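Local coordinates for lactate utilization protein C (Deinococcus radiodurans, PDB 2G40), which may take part in the utilization of L-lactate, as a homodimeric member of the LutC/YkgG family, at residues L51-I56 / V166-I171; H58-R63 / A69-V74. All blocks are in the same frame, centred on the assembly; numbering follows the deposited sequence.

Contact 1 of 2, residues L51-I56 / V166-I171; sequences LSRAEI and VREDQI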
loop_
_atom_site.group_PDB
_atom_site.type_symbol
_atom_site.label_atom_id
_atom_site.label_comp_id
_atom_site.label_asym_id
_atom_site.label_seq_id
_atom_site.Cartn_x
_atom_site.Cartn_y
_atom_site.Cartn_z
ATOM N N LEU A 51 9.237 24.992 7.242
ATOM C CA LEU A 51 8.240 25.388 8.230
ATOM C C LEU A 51 8.750 25.042 9.632
ATOM O O LEU A 51 9.604 24.155 9.806
ATOM C CB LEU A 51 6.916 24.678 7.958
ATOM C CG LEU A 51 6.151 25.095 6.693
ATOM C CD1 LEU A 51 4.870 24.275 6.559
ATOM C CD2 LEU A 51 5.842 26.588 6.687
ATOM N N SER A 52 8.246 25.746 10.635
ATOM C CA SER A 52 8.551 25.391 12.007
ATOM C C SER A 52 7.847 24.094 12.353
ATOM O O SER A 52 6.891 23.693 11.679
ATOM C CB SER A 52 8.107 26.496 12.950
ATOM O OG SER A 52 6.693 26.548 13.056
ATOM N N ARG A 53 8.292 23.441 13.419
ATOM C CA ARG A 53 7.606 22.247 13.906
ATOM C C ARG A 53 6.155 22.536 14.242
ATOM O O ARG A 53 5.280 21.719 13.952
ATOM C CB ARG A 53 8.298 21.652 15.133
ATOM C CG ARG A 53 9.717 21.144 14.877
ATOM C CD ARG A 53 9.730 20.058 13.798
ATOM N NE ARG A 53 8.805 18.965 14.108
ATOM C CZ ARG A 53 8.452 18.015 13.250
ATOM N NH1 ARG A 53 8.939 18.006 12.018
ATOM N NH2 ARG A 53 7.624 17.055 13.629
ATOM N N ALA A 54 5.890 23.690 14.838
ATOM C CA ALA A 54 4.503 24.035 15.156
ATOM C C ALA A 54 3.631 24.146 13.901
ATOM O O ALA A 54 2.527 23.614 13.865
ATOM C CB ALA A 54 4.439 25.313 15.977
ATOM N N GLU A 55 4.140 24.834 12.881
ATOM C CA GLU A 55 3.456 24.976 11.590
ATOM C C GLU A 55 3.262 23.642 10.879
ATOM O O GLU A 55 2.220 23.394 10.252
ATOM C CB GLU A 55 4.245 25.907 10.694
ATOM C CG GLU A 55 4.244 27.347 11.138
ATOM C CD GLU A 55 5.247 28.190 10.389
ATOM O OE1 GLU A 55 6.362 27.714 10.090
ATOM O OE2 GLU A 55 4.922 29.363 10.105
ATOM N N ILE A 56 4.263 22.779 10.989
ATOM C CA ILE A 56 4.185 21.432 10.437
ATOM C C ILE A 56 3.050 20.630 11.099
ATOM O O ILE A 56 2.247 20.015 10.408
ATOM C CB ILE A 56 5.544 20.693 10.555
ATOM C CG1 ILE A 56 6.568 21.333 9.620
ATOM C CG2 ILE A 56 5.388 19.212 10.224
ATOM C CD1 ILE A 56 7.981 20.808 9.846
ATOM N N VAL A 166 0.994 8.345 15.526
ATOM C CA VAL A 166 2.085 9.009 14.829
ATOM C C VAL A 166 2.862 9.771 15.879
ATOM O O VAL A 166 2.330 10.649 16.515
ATOM C CB VAL A 166 1.524 9.994 13.799
ATOM C CG1 VAL A 166 2.677 10.752 13.111
ATOM C CG2 VAL A 166 0.624 9.274 12.791
ATOM N N ARG A 167 4.131 9.437 16.085
ATOM C CA ARG A 167 4.925 10.205 17.028
ATOM C C ARG A 167 5.176 11.572 16.424
ATOM O O ARG A 167 5.379 11.663 15.235
ATOM C CB ARG A 167 6.246 9.529 17.290
ATOM C CG ARG A 167 6.132 8.157 17.870
ATOM C CD ARG A 167 7.417 7.753 18.554
ATOM N NE ARG A 167 8.547 7.871 17.643
ATOM C CZ ARG A 167 8.862 6.965 16.719
ATOM N NH1 ARG A 167 8.152 5.845 16.593
ATOM N NH2 ARG A 167 9.905 7.170 15.925
ATOM N N GLU A 168 5.151 12.628 17.233
ATOM C CA GLU A 168 5.450 13.967 16.742
ATOM C C GLU A 168 6.718 13.972 15.876
ATOM O O GLU A 168 6.734 14.598 14.811
ATOM C CB GLU A 168 5.578 14.953 17.904
ATOM C CG GLU A 168 5.882 16.388 17.503
ATOM C CD GLU A 168 7.363 16.693 17.290
ATOM O OE1 GLU A 168 8.242 15.922 17.746
ATOM O OE2 GLU A 168 7.639 17.731 16.656
ATOM N N ASP A 169 7.752 13.241 16.307
ATOM C CA ASP A 169 9.044 13.195 15.602
ATOM C C ASP A 169 9.046 12.396 14.311
ATOM O O ASP A 169 10.051 12.356 13.611
ATOM C CB ASP A 169 10.168 12.698 16.530
ATOM C CG ASP A 169 9.999 11.245 16.959
ATOM O OD1 ASP A 169 9.166 10.519 16.393
ATOM O OD2 ASP A 169 10.720 10.826 17.883
ATOM N N GLN A 170 7.927 11.764 13.987
ATOM C CA GLN A 170 7.786 11.054 12.725
ATOM C C GLN A 170 7.142 11.928 11.655
ATOM O O GLN A 170 6.981 11.497 10.513
ATOM C CB GLN A 170 6.907 9.806 12.900
ATOM C CG GLN A 170 7.576 8.675 13.618
ATOM C CD GLN A 170 6.645 7.506 13.745
ATOM O OE1 GLN A 170 5.603 7.611 14.373
ATOM N NE2 GLN A 170 7.016 6.389 13.161
ATOM N N ILE A 171 6.735 13.133 12.021
ATOM C CA ILE A 171 6.075 14.003 11.066
ATOM C C ILE A 171 7.130 14.900 10.413
ATOM O O ILE A 171 7.862 15.591 11.108
ATOM C CB ILE A 171 5.007 14.865 11.742
ATOM C CG1 ILE A 171 3.954 13.979 12.422
ATOM C CG2 ILE A 171 4.392 15.797 10.721
ATOM C CD1 ILE A 171 3.119 14.732 13.469
#
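Arg53, in the first turn of helix 53-66, reaches across to Glu168 and Ile171, tying the helix that precedes edge strand 70-74 to a turn at the end of central strand 161-167 of the Rossmann-like sheet. From CB the arginine chain folds instead of stretching out: CG lies anti to the carbonyl carbon (chi1 -64°), and further bends at chi2 and chi3 swing the guanidinium toward the turn. NE gives its hydrogen to Glu168 OE2 at 3.1 Å on the syn side, while NH2 meets the same OE2 from above the carboxylate plane. Both nitrogens reach OE2 from the same face of the carboxylate, with the two flat groups almost perpendicular at 89°, a side-on salt bridge that closes on a single oxygen. CZ lies between the two acceptors. At the far end NH1 donates to Ile171 O at 2.8 Å and NH2 joins it there, so this carbonyl oxygen is gripped end-on by two donors. Arginine suits the place because its flat group carries N-H donors on two sides, one for a carboxylate and one for a carbonyl. The helix start is fixed by a capping box: Glu55 N donates to Ser52 OG at 3.1 Å, Ser52 N to Glu55 OE1 at 2.8 Å. One turn along, buried and branched Ile56 suits the apolar side of the helix, its CG2 lying 3.6 Å from Ile171 CG2.

Contact 2 of 2, residues H58-R63 / A69-V74; sequences HQFEDR and AAYTHV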
loop_
_atom_site.group_PDB
_atom_site.type_symbol
_atom_site.label_atom_id
_atom_site.label_comp_id
_atom_site.label_asym_id
_atom_site.label_seq_id
_atom_site.Cartn_x
_atom_site.Cartn_y
_atom_site.Cartn_z
ATOM N N HIS A 58 0.459 21.797 12.741
ATOM C CA HIS A 58 -0.807 22.414 12.371
ATOM C C HIS A 58 -1.193 22.075 10.947
ATOM O O HIS A 58 -2.334 21.764 10.667
ATOM C CB HIS A 58 -0.739 23.919 12.548
ATOM C CG HIS A 58 -0.695 24.346 13.979
ATOM N ND1 HIS A 58 -0.358 25.624 14.360
ATOM C CD2 HIS A 58 -0.955 23.668 15.124
ATOM C CE1 HIS A 58 -0.402 25.714 15.677
ATOM N NE2 HIS A 58 -0.792 24.551 16.161
ATOM N N GLN A 59 -0.225 22.085 10.051
ATOM C CA GLN A 59 -0.479 21.666 8.673
ATOM C C GLN A 59 -0.931 20.211 8.540
ATOM O O GLN A 59 -1.869 19.911 7.797
ATOM C CB GLN A 59 0.776 21.914 7.842
ATOM C CG GLN A 59 0.639 21.513 6.391
ATOM C CD GLN A 59 1.858 21.884 5.627
ATOM O OE1 GLN A 59 2.925 21.292 5.797
ATOM N NE2 GLN A 59 1.720 22.863 4.781
ATOM N N PHE A 60 -0.263 19.308 9.253
ATOM C CA PHE A 60 -0.581 17.893 9.227
ATOM C C PHE A 60 -2.010 17.720 9.707
ATOM O O PHE A 60 -2.813 17.062 9.044
ATOM C CB PHE A 60 0.388 17.121 10.126
ATOM C CG PHE A 60 0.162 15.632 10.166
ATOM C CD1 PHE A 60 0.186 14.870 9.007
ATOM C CD2 PHE A 60 -0.040 14.984 11.389
ATOM C CE1 PHE A 60 0.016 13.479 9.051
ATOM C CE2 PHE A 60 -0.229 13.623 11.453
ATOM C CZ PHE A 60 -0.195 12.852 10.263
ATOM N N GLU A 61 -2.319 18.348 10.846
ATOM C CA GLU A 61 -3.676 18.320 11.386
ATOM C C GLU A 61 -4.702 18.755 10.336
ATOM O O GLU A 61 -5.697 18.062 10.112
ATOM C CB GLU A 61 -3.791 19.221 12.621
ATOM C CG GLU A 61 -5.219 19.317 13.196
ATOM C CD GLU A 61 -5.288 20.088 14.517
ATOM O OE1 GLU A 61 -4.354 20.840 14.820
ATOM O OE2 GLU A 61 -6.282 19.941 15.250
ATOM N N ASP A 62 -4.465 19.904 9.701
ATOM C CA ASP A 62 -5.396 20.443 8.709
ATOM C C ASP A 62 -5.621 19.442 7.581
ATOM O O ASP A 62 -6.720 19.262 7.121
ATOM C CB ASP A 62 -4.873 21.723 8.086
ATOM C CG ASP A 62 -4.800 22.879 9.064
ATOM O OD1 ASP A 62 -5.335 22.755 10.177
ATOM O OD2 ASP A 62 -4.213 23.925 8.707
ATOM N N ARG A 63 -4.541 18.825 7.125
ATOM C CA ARG A 63 -4.643 17.920 5.979
ATOM C C ARG A 63 -5.355 16.627 6.368
ATOM O O ARG A 63 -6.107 16.076 5.567
ATOM C CB ARG A 63 -3.260 17.624 5.379
ATOM C CG ARG A 63 -2.569 18.800 4.699
ATOM C CD ARG A 63 -3.309 19.305 3.454
ATOM N NE ARG A 63 -4.315 20.298 3.812
ATOM C CZ ARG A 63 -4.043 21.552 4.171
ATOM N NH1 ARG A 63 -2.782 21.988 4.227
ATOM N NH2 ARG A 63 -5.039 22.376 4.497
ATOM N N ALA A 69 -10.589 12.481 8.420
ATOM C CA ALA A 69 -10.164 11.656 9.533
ATOM C C ALA A 69 -10.346 12.396 10.846
ATOM O O ALA A 69 -10.463 13.631 10.868
ATOM C CB ALA A 69 -8.736 11.246 9.361
ATOM N N ALA A 70 -10.368 11.640 11.938
ATOM C CA ALA A 70 -10.282 12.229 13.262
ATOM C C ALA A 70 -8.821 12.455 13.601
ATOM O O ALA A 70 -7.941 11.766 13.096
ATOM C CB ALA A 70 -10.944 11.369 14.306
ATOM N N TYR A 71 -8.566 13.478 14.415
ATOM C CA TYR A 71 -7.214 13.858 14.776
ATOM C C TYR A 71 -7.160 14.328 16.227
ATOM O O TYR A 71 -7.981 15.134 16.653
ATOM C CB TYR A 71 -6.719 14.988 13.866
ATOM C CG TYR A 71 -5.294 15.438 14.132
ATOM C CD1 TYR A 71 -5.015 16.385 15.112
ATOM C CD2 TYR A 71 -4.247 14.968 13.377
ATOM C CE1 TYR A 71 -3.718 16.809 15.357
ATOM C CE2 TYR A 71 -2.938 15.389 13.621
ATOM C CZ TYR A 71 -2.692 16.321 14.609
ATOM O OH TYR A 71 -1.400 16.748 14.834
ATOM N N THR A 72 -6.147 13.872 16.949
ATOM C CA THR A 72 -5.893 14.360 18.295
ATOM C C THR A 72 -4.408 14.330 18.543
ATOM O O THR A 72 -3.710 13.477 18.028
ATOM C CB THR A 72 -6.657 13.534 19.359
ATOM O OG1 THR A 72 -6.568 14.188 20.641
ATOM C CG2 THR A 72 -6.122 12.132 19.455
ATOM N N HIS A 73 -3.914 15.299 19.304
ATOM C CA HIS A 73 -2.516 15.327 19.691
ATOM C C HIS A 73 -2.501 15.215 21.216
ATOM O O HIS A 73 -3.137 15.996 21.898
ATOM C CB HIS A 73 -1.842 16.618 19.232
ATOM C CG HIS A 73 -0.351 16.640 19.439
ATOM N ND1 HIS A 73 0.440 17.656 18.956
ATOM C CD2 HIS A 73 0.489 15.776 20.058
ATOM C CE1 HIS A 73 1.699 17.430 19.284
ATOM N NE2 HIS A 73 1.758 16.295 19.954
ATOM N N VAL A 74 -1.824 14.195 21.728
ATOM C CA VAL A 74 -1.800 13.912 23.157
ATOM C C VAL A 74 -0.359 13.701 23.627
ATOM O O VAL A 74 0.540 13.526 22.816
ATOM C CB VAL A 74 -2.676 12.653 23.490
ATOM C CG1 VAL A 74 -4.121 12.878 23.105
ATOM C CG2 VAL A 74 -2.111 11.396 22.820
HETATM O O HOH W 1 -8.552 17.880 15.844
#
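A helix-to-strand (alpha-beta) unit of a Rossmann-like fold, in which helix 53-66 leads into edge strand 70-74 of the parallel sheet, is closed here by Tyr71, whose side chain points from the strand toward the helix. Such a fold is expected for the LUD family, and the strand's neighbour in the sheet is strand 217-223. Tyr71 has CG anti to its own N (chi1 -178°), which carries the ring out to the helix and presents one face to Glu61. CB of Glu61 sits 3.8 Å from the centroid of the Tyr71 ring, close to the ring normal, in a CH-pi contact. Farther out, CG of Glu61 comes within 3.5 Å of Tyr71 CD1, and the carboxylate, on an extended chain, lies at only 22° to the ring plane. Glutamate fits this partly exposed place because its methylenes pack on the ring while its carboxylate takes a bridging water. Phe60 approaches the ring's edge: its CD2 is 3.7 Å from Tyr71 CE2, the two planes being 74° apart, and its wholly apolar ring suits the buried side of the helix. Ile64 and Leu65 of the same helix also touch the tyrosine. An alanine in place of Tyr71 would probably leave the Glu61 methylenes and the Phe60 ring without their aromatic partner, opening a gap between helix and strand. The water completes the link, donating to Glu61 OE2 at 3.1 Å and to the backbone Tyr71 O at 2.9 Å.

How the contacts relate
Both contacts use helix 53-66, its first turn in contact 1 and its middle in contact 2, and their centres lie about 11 Å apart. Each is partly buried. Their chemistry differs: contact 1 fastens a helix start to a distant turn through charge and a backbone carbonyl, whereas contact 2 lays the helix against a strand close by in sequence through aromatic and aliphatic surfaces, with water as the polar bridge. The two meet where Ile171 CD1 packs on Phe60 CD2 at 3.8 Å, so that the buried residues Ile56, Ile171 and Phe60 form one apolar patch, while Arg53, Glu168 and Glu61 are partly exposed.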